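Local coordinates for ORF131 protein (Ralstonia metallidurans, PDB 2WTP) that binds copper and, as a heavy-metal resistance protein, probably takes part in the cell's defence against toxic metals, changing conformation when copper binds, at residues R46-Y51 / G106-D111; A60-D65 / S77-A82; V98-V103 / R119-R124. All coordinates share one frame; numbering follows the deposited sequence. Where two conformers were deposited one is given.

Interaction 1: residues R46-Y51 / G106-D111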
# COMPACT_ATOMS: atom_id res chain seq x y z
N ARG A 46 4.79 13.38 -19.45
CA ARG A 46 3.72 12.82 -20.25
C ARG A 46 3.33 11.42 -19.78
O ARG A 46 2.16 11.06 -19.62
CB ARG A 46 4.05 12.63 -21.78
CG ARG A 46 3.84 13.78 -22.64
CD ARG A 46 4.10 13.40 -24.15
NE ARG A 46 3.09 12.51 -24.65
CZ ARG A 46 1.85 12.85 -25.02
NH1 ARG A 46 1.35 14.11 -24.95
NH2 ARG A 46 1.01 11.85 -25.36
N HIS A 47 4.36 10.58 -19.52
CA HIS A 47 4.09 9.24 -19.05
C HIS A 47 3.32 9.27 -17.74
O HIS A 47 2.36 8.55 -17.56
CB HIS A 47 5.46 8.48 -18.84
CG HIS A 47 5.32 7.05 -18.38
ND1 HIS A 47 4.94 6.01 -19.21
CD2 HIS A 47 5.56 6.47 -17.17
CE1 HIS A 47 4.93 4.88 -18.54
NE2 HIS A 47 5.34 5.12 -17.31
N ALA A 48 3.81 10.12 -16.81
CA ALA A 48 3.08 10.18 -15.53
C ALA A 48 1.62 10.59 -15.71
O ALA A 48 0.80 10.08 -14.88
CB ALA A 48 3.83 11.26 -14.60
N THR A 49 1.29 11.49 -16.63
CA THR A 49 -0.07 11.95 -16.81
C THR A 49 -0.98 10.78 -17.20
O THR A 49 -2.21 10.87 -16.90
CB THR A 49 -0.02 13.04 -17.89
OG1 THR A 49 0.81 14.11 -17.33
CG2 THR A 49 -1.40 13.64 -18.22
N LEU A 50 -0.47 9.68 -17.76
CA LEU A 50 -1.31 8.52 -18.03
C LEU A 50 -1.74 7.83 -16.79
O LEU A 50 -2.64 6.97 -16.86
CB LEU A 50 -0.57 7.50 -18.90
CG LEU A 50 -0.25 8.15 -20.26
CD1 LEU A 50 0.74 7.12 -21.00
CD2 LEU A 50 -1.47 8.49 -21.11
N TYR A 51 -1.19 8.15 -15.63
CA TYR A 51 -1.48 7.45 -14.40
C TYR A 51 -2.18 8.25 -13.36
O TYR A 51 -2.36 7.84 -12.17
CB TYR A 51 -0.13 6.84 -13.83
CG TYR A 51 0.38 5.71 -14.71
CD1 TYR A 51 -0.08 4.41 -14.54
CD2 TYR A 51 1.26 5.98 -15.76
CE1 TYR A 51 0.37 3.33 -15.34
CE2 TYR A 51 1.69 4.90 -16.58
CZ TYR A 51 1.22 3.62 -16.36
OH TYR A 51 1.62 2.53 -17.19
N GLY A 106 9.08 7.40 -9.19
CA GLY A 106 10.08 8.40 -9.59
C GLY A 106 9.71 9.13 -10.88
O GLY A 106 10.30 10.18 -11.16
N LEU A 107 8.79 8.58 -11.65
CA LEU A 107 8.29 9.25 -12.86
C LEU A 107 7.12 10.15 -12.52
O LEU A 107 6.94 11.20 -13.13
CB LEU A 107 7.88 8.24 -13.94
CG LEU A 107 9.12 7.43 -14.28
CD1 LEU A 107 8.73 6.40 -15.39
CD2 LEU A 107 10.30 8.30 -14.85
N LEU A 108 6.32 9.78 -11.53
CA LEU A 108 5.26 10.66 -11.02
C LEU A 108 5.78 11.86 -10.28
O LEU A 108 5.22 12.97 -10.36
CB LEU A 108 4.30 9.91 -10.06
CG LEU A 108 3.70 8.61 -10.63
CD1 LEU A 108 2.68 8.11 -9.65
CD2 LEU A 108 3.17 8.72 -12.07
N MET A 109 6.81 11.66 -9.45
CA MET A 109 7.28 12.73 -8.54
C MET A 109 8.83 12.75 -8.46
O MET A 109 9.45 12.29 -7.49
CB MET A 109 6.60 12.70 -7.19
CG MET A 109 6.53 11.39 -6.57
SD MET A 109 5.30 11.48 -5.14
CE MET A 109 3.66 11.63 -5.80
N PRO A 110 9.44 13.18 -9.57
CA PRO A 110 10.90 13.17 -9.65
C PRO A 110 11.56 14.06 -8.59
O PRO A 110 12.71 13.79 -8.27
CB PRO A 110 11.17 13.68 -11.07
CG PRO A 110 9.95 14.28 -11.52
CD PRO A 110 8.78 13.61 -10.80
N ASP A 111 10.82 15.01 -8.04
CA ASP A 111 11.45 15.87 -7.05
C ASP A 111 11.33 15.36 -5.64
O ASP A 111 11.80 16.02 -4.69
CB ASP A 111 10.87 17.29 -7.16
CG ASP A 111 11.33 17.99 -8.45
OD1 ASP A 111 12.41 17.61 -9.02
OD2 ASP A 111 10.59 18.91 -8.91

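Interaction 2: residues A60-D65 / S77-A82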
# COMPACT_ATOMS: atom_id res chain seq x y z
N ALA A 60 -5.34 14.10 0.63
CA ALA A 60 -4.89 12.70 0.68
C ALA A 60 -5.49 11.97 1.85
O ALA A 60 -5.64 12.51 2.95
CB ALA A 60 -3.35 12.72 0.82
N SER A 61 -5.74 10.67 1.64
CA SER A 61 -6.36 9.85 2.68
C SER A 61 -5.29 9.14 3.51
O SER A 61 -5.61 8.56 4.55
CB SER A 61 -7.29 8.78 2.12
OG SER A 61 -6.75 8.15 1.01
N ARG A 62 -4.02 9.15 3.11
CA ARG A 62 -2.92 8.62 3.93
C ARG A 62 -1.58 9.22 3.44
O ARG A 62 -1.57 9.74 2.31
CB ARG A 62 -2.83 7.11 3.91
CG ARG A 62 -2.65 6.55 2.47
CD ARG A 62 -2.35 4.99 2.48
NE ARG A 62 -2.58 4.48 1.13
CZ ARG A 62 -2.08 3.33 0.72
NH1 ARG A 62 -1.22 2.67 1.45
NH2 ARG A 62 -2.46 2.89 -0.47
N ILE A 63 -0.55 9.12 4.25
CA ILE A 63 0.80 9.57 3.83
C ILE A 63 1.66 8.32 3.91
O ILE A 63 1.71 7.59 4.97
CB ILE A 63 1.34 10.59 4.83
CG1 ILE A 63 0.51 11.82 4.79
CG2 ILE A 63 2.75 10.99 4.44
CD1 ILE A 63 0.84 12.84 5.92
N ILE A 64 2.32 7.98 2.78
CA ILE A 64 3.18 6.78 2.73
C ILE A 64 4.63 7.31 2.84
O ILE A 64 5.06 8.17 2.07
CB ILE A 64 3.00 6.07 1.38
CG1 ILE A 64 1.61 5.43 1.33
CG2 ILE A 64 4.04 4.91 1.27
CD1 ILE A 64 1.32 4.75 0.02
N ASP A 65 5.38 6.83 3.83
CA ASP A 65 6.80 7.17 3.96
C ASP A 65 7.61 6.40 2.89
O ASP A 65 7.51 5.19 2.75
CB ASP A 65 7.26 6.73 5.39
CG ASP A 65 8.51 7.44 5.85
OD1 ASP A 65 8.99 8.35 5.15
OD2 ASP A 65 9.02 7.09 6.94
N SER A 77 -7.34 2.65 -7.84
CA SER A 77 -7.75 3.67 -8.86
C SER A 77 -8.50 4.78 -8.13
O SER A 77 -9.42 4.53 -7.32
CB SER A 77 -8.72 3.03 -9.82
OG SER A 77 -8.05 2.27 -10.84
N GLY A 78 -8.19 6.04 -8.44
CA GLY A 78 -8.89 7.16 -7.82
C GLY A 78 -8.41 7.58 -6.46
O GLY A 78 -8.87 8.56 -5.92
N GLU A 79 -7.54 6.77 -5.86
CA GLU A 79 -7.08 7.16 -4.48
C GLU A 79 -6.18 8.35 -4.49
O GLU A 79 -5.36 8.49 -5.47
CB GLU A 79 -6.32 5.96 -3.92
CG GLU A 79 -6.03 5.99 -2.36
CD GLU A 79 -5.23 4.76 -1.82
OE1 GLU A 79 -4.99 3.84 -2.55
OE2 GLU A 79 -4.83 4.84 -0.64
N THR A 80 -6.26 9.23 -3.50
CA THR A 80 -5.36 10.36 -3.39
C THR A 80 -4.44 10.05 -2.21
O THR A 80 -4.87 9.85 -1.08
CB THR A 80 -6.07 11.71 -3.13
OG1 THR A 80 -6.94 11.96 -4.24
CG2 THR A 80 -5.03 12.84 -3.06
N VAL A 81 -3.14 9.96 -2.51
CA VAL A 81 -2.11 9.47 -1.56
C VAL A 81 -1.02 10.47 -1.51
O VAL A 81 -0.58 10.99 -2.59
CB VAL A 81 -1.51 8.11 -2.07
CG1 VAL A 81 -0.47 7.62 -1.10
CG2 VAL A 81 -2.63 7.04 -2.20
N ALA A 82 -0.54 10.76 -0.32
CA ALA A 82 0.64 11.62 -0.20
C ALA A 82 1.84 10.77 0.12
O ALA A 82 1.73 9.68 0.76
CB ALA A 82 0.40 12.65 0.95
O HOH W 1 -8.23 8.73 -1.37

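Interaction 3: residues V98-V103 / R119-R124. With MG (magnesium ion), chain F; CU (copper (II) ion), chain O.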
# COMPACT_ATOMS: atom_id res chain seq x y z
N VAL A 98 -8.37 0.53 -16.35
CA VAL A 98 -9.25 -0.56 -16.77
C VAL A 98 -8.81 -1.95 -16.27
O VAL A 98 -9.60 -2.83 -16.08
CB VAL A 98 -9.36 -0.50 -18.34
CG1 VAL A 98 -7.97 -0.88 -19.01
CG2 VAL A 98 -10.51 -1.36 -18.81
N ARG A 99 -7.49 -2.06 -16.06
CA ARG A 99 -6.90 -3.27 -15.51
C ARG A 99 -5.83 -2.84 -14.54
O ARG A 99 -5.33 -1.69 -14.58
CB ARG A 99 -6.29 -4.17 -16.59
CG ARG A 99 -5.26 -3.55 -17.34
CD ARG A 99 -4.69 -4.50 -18.47
NE ARG A 99 -5.68 -4.86 -19.48
CZ ARG A 99 -5.93 -4.14 -20.57
NH1 ARG A 99 -5.26 -3.01 -20.79
NH2 ARG A 99 -6.86 -4.51 -21.44
N ASP A 100 -5.42 -3.77 -13.68
CA ASP A 100 -4.30 -3.46 -12.77
C ASP A 100 -3.06 -3.04 -13.54
O ASP A 100 -2.79 -3.62 -14.68
CB ASP A 100 -3.87 -4.70 -11.96
CG ASP A 100 -4.92 -5.19 -11.03
OD1 ASP A 100 -6.07 -4.70 -10.90
OD2 ASP A 100 -4.60 -6.11 -10.24
N THR A 101 -2.35 -2.03 -13.05
CA THR A 101 -1.16 -1.60 -13.75
C THR A 101 -0.19 -1.01 -12.75
O THR A 101 -0.60 -0.69 -11.63
CB THR A 101 -1.60 -0.60 -14.83
OG1 THR A 101 -0.52 -0.22 -15.66
CG2 THR A 101 -2.10 0.73 -14.22
N SER A 102 1.04 -0.86 -13.08
CA SER A 102 1.95 -0.21 -12.21
C SER A 102 2.74 0.91 -12.86
O SER A 102 2.83 1.00 -14.12
CB SER A 102 2.95 -1.22 -11.61
OG SER A 102 3.95 -1.66 -12.57
N VAL A 103 3.31 1.80 -12.03
CA VAL A 103 4.16 2.87 -12.55
C VAL A 103 5.26 3.15 -11.57
O VAL A 103 5.04 3.00 -10.35
CB VAL A 103 3.28 4.13 -12.88
CG1 VAL A 103 2.60 4.70 -11.64
CG2 VAL A 103 4.15 5.21 -13.58
N ARG A 119 7.79 1.08 -7.01
CA ARG A 119 6.74 0.84 -8.01
C ARG A 119 5.40 0.96 -7.33
O ARG A 119 5.19 0.41 -6.25
CB ARG A 119 6.94 -0.51 -8.64
CG ARG A 119 6.11 -0.62 -9.90
CD ARG A 119 6.72 -1.56 -10.97
NE ARG A 119 7.69 -0.81 -11.67
CZ ARG A 119 7.43 -0.06 -12.76
NH1 ARG A 119 8.44 0.65 -13.22
NH2 ARG A 119 6.23 0.02 -13.31
N VAL A 120 4.50 1.73 -7.92
CA VAL A 120 3.12 1.80 -7.39
C VAL A 120 2.23 0.86 -8.17
O VAL A 120 2.14 0.96 -9.40
CB VAL A 120 2.59 3.22 -7.59
CG1 VAL A 120 1.19 3.33 -6.91
CG2 VAL A 120 3.57 4.20 -6.90
N TYR A 121 1.60 -0.09 -7.49
CA TYR A 121 0.67 -1.03 -8.12
C TYR A 121 -0.72 -0.43 -7.98
O TYR A 121 -1.20 -0.29 -6.84
CB TYR A 121 0.80 -2.36 -7.35
CG TYR A 121 0.08 -3.47 -8.04
CD1 TYR A 121 0.79 -4.47 -8.69
CD2 TYR A 121 -1.33 -3.53 -8.01
CE1 TYR A 121 0.12 -5.48 -9.35
CE2 TYR A 121 -2.04 -4.63 -8.68
CZ TYR A 121 -1.23 -5.54 -9.36
OH TYR A 121 -1.89 -6.59 -9.97
N ILE A 122 -1.39 -0.16 -9.07
CA ILE A 122 -2.69 0.53 -9.10
C ILE A 122 -3.77 -0.51 -9.43
O ILE A 122 -3.75 -1.16 -10.48
CB ILE A 122 -2.75 1.68 -10.18
CG1 ILE A 122 -1.60 2.68 -9.92
CG2 ILE A 122 -4.11 2.33 -9.99
CD1 ILE A 122 -1.25 3.54 -11.19
N ASP A 123 -4.67 -0.77 -8.49
CA ASP A 123 -5.74 -1.72 -8.73
C ASP A 123 -6.78 -1.15 -9.69
O ASP A 123 -7.01 0.05 -9.77
CB ASP A 123 -6.42 -1.92 -7.39
CG ASP A 123 -7.50 -2.95 -7.39
OD1 ASP A 123 -7.30 -4.01 -7.97
OD2 ASP A 123 -8.49 -2.73 -6.70
N ARG A 124 -7.38 -2.04 -10.46
CA ARG A 124 -8.42 -1.78 -11.47
C ARG A 124 -9.54 -0.98 -10.86
O ARG A 124 -9.94 -1.20 -9.70
CB ARG A 124 -8.89 -3.15 -11.99
CG ARG A 124 -10.11 -3.16 -12.83
CD ARG A 124 -10.25 -4.54 -13.45
NE ARG A 124 -11.65 -4.87 -13.72
CZ ARG A 124 -12.55 -3.97 -14.09
NH1 ARG A 124 -12.18 -2.70 -14.26
NH2 ARG A 124 -13.81 -4.34 -14.31
MG MG F . -7.48 -6.12 -7.65
CU CU O . -9.93 -4.24 -6.61
O HOH W 2 -7.69 -6.35 -9.65
O HOH W 3 -5.48 -6.15 -7.69
O HOH W 4 -5.93 -7.49 -9.15
O HOH W 5 -9.60 -6.76 -7.56
O HOH W 6 -7.22 -8.21 -6.96

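Interaction 1: residues R46-Y51 / G106-D111
Ala48 of the helix 37-49 and Leu108 of the short helix 105-108 form the tight part of this contact. Their CA atoms are the nearest pair across the two segments, 5.0 Å apart, a spacing that the single methyl of alanine allows. That methyl meets two things. Ala48 CB lies 3.6 Å from Leu108 CD2. The backbone oxygen Leu107 O is 3.4 Å from Ala48 CB. Leu108 sends its branch in from the side. With CG placed anti to the carbonyl carbon (chi1 -53°), the forked end swings toward the helix, and the methyl Leu108 CD2 also comes 4.2 Å from Tyr51 CB. Both Ala48 and Leu108 are buried, as suits small and branched apolar residues between two helix ends. No hydrogen bond crosses from one segment to the other; apolar contact joins the C-terminal part of the N-terminal helix to the short helix that follows strand 101-104. Leu108 also packs on Val103 of strand 101-104 and on Trp92 and Phe94 of strand 88-94, linking the helices to the beta strands of the domain. Tyr51 N is hydrogen-bonded to Ala48 O at 2.9 Å, a bond to the residue three before it that holds Tyr51 close to Ala48.

On the looser, partly exposed side, His47 and Leu107 come together. The imidazole, carried with CG anti to the backbone N (chi1 -179°), presents its carbon His47 CD2 obliquely to the methyl Leu107 CD1 at 3.6 Å. One face of the His47 ring is approached near its rim by Tyr51 CE2, 3.6 Å above the plane. The nearest atom of the His47 side chain is about 2 Å from a bound copper(II) ion, a distance consistent with coordination.

Interaction 2: residues A60-D65 / S77-A82
Glu79 OE2 is gripped by two nitrogens of Arg62, NE at 2.9 Å and NH2 at 3.1 Å, and by Tyr72 OH of the second subunit. Both arginine nitrogens come from the same face of the carboxylate and on its syn side; the guanidinium and carboxylate planes are only 10° apart. Glu79 runs out extended with CG anti to its backbone N (chi1 -166°), meeting the extended Arg62 chain at about a right angle, and the salt bridge is buried where the subunits meet. Arg62 NH2 also reaches Asn74 O, while Glu79 OE1 accepts from Asp76 N. Ile64 CD1 lies over one face of the guanidinium, toward its rim, and touches Val81 CG1 at 3.6 Å.

The backbones pair as parallel strands, with 63-65 outermost, within this chain, of a four-stranded mixed sheet. Ile63 is bridged to Ala82, whose N donates to Arg62 O and whose O accepts from Ile64 N at 2.7 Å. Small residues suit this close pairing: Ala60 CB packs 3.8 Å from Ala82 CB. Before the strand proper, Ser61 N donates to Thr80 O at 3.0 Å, and a water joins Ser61 OG to Thr80 N. Ser61 OG is hydrogen-bonded to Tyr72 of the second subunit as well.

Interaction 3: residues V98-V103 / R119-R124
Asp100 and Tyr121 meet obliquely, the carboxylate turned 78° from the phenol ring. Tyr121 OH donates to Asp100 OD2 at 2.8 Å, on the anti side of the carboxylate, and OD2 lies in the ring plane at its edge. The other oxygen, Asp100 OD1, takes the backbone N of Arg124 at 3.0 Å. Asp100 thus ties the start of its segment to Tyr121 and Arg124 through both oxygens, and two magnesium-bound waters donate to them, one each.

Beside it and pointing the same way runs Asp123, its carboxylate 65° from that of Asp100. Asp100 OD1 and Asp123 OD1, two acceptors, stand 3.3 Å apart, a closeness that magnesium and its waters probably help to tolerate. Asp123 OD1 binds magnesium at 2.1 Å and Asp123 OD2 binds copper at 2.1 Å. Asp123 of the second subunit binds the same copper, so the copper bridges the two subunits, and a carboxylate with two oxygens suits a residue that binds two metals. Asp100 is then a second-shell residue, reaching magnesium through water.

At the far end Arg119, bent at chi3, brings NH2 back to Ser102 OG at 2.9 Å, with the hydroxyl in the guanidinium plane. Between these ends, Thr101 with Ile122 and Val103 with Val120 form antiparallel hydrogen-bonded pairs, and Val103 CG1 packs 4.0 Å from Ile122 CD1. Strand 119-123 is the middle of a three-stranded sheet, with 72-76 along its other edge; Val120 and Ile122 rest on Phe94 of strand 88-94, while Val120 also packs on Leu105 of helix 105-108.

From the N terminus, the C-terminal end of helix 37-49 lies in 46-51, whose partner 106-111 comes only after most of the strands, so interaction 1 closes a long loop. Interaction 2 is nested inside it, joining 60-65 to 77-82 by way of strand 72-76, and it closes before interaction 3 opens. Interaction 3 crosses interaction 1: its segment 98-103 precedes 106-111, and 119-124 follows. Tyr51 packs on Thr101, Val103 and Ile122, tying the helical contact to the three-stranded sheet. Ser77, in the loop leading from the three-stranded sheet to the four-stranded one, links interactions 2 and 3 through a probable hydrogen bond from its OG to Asp123 O.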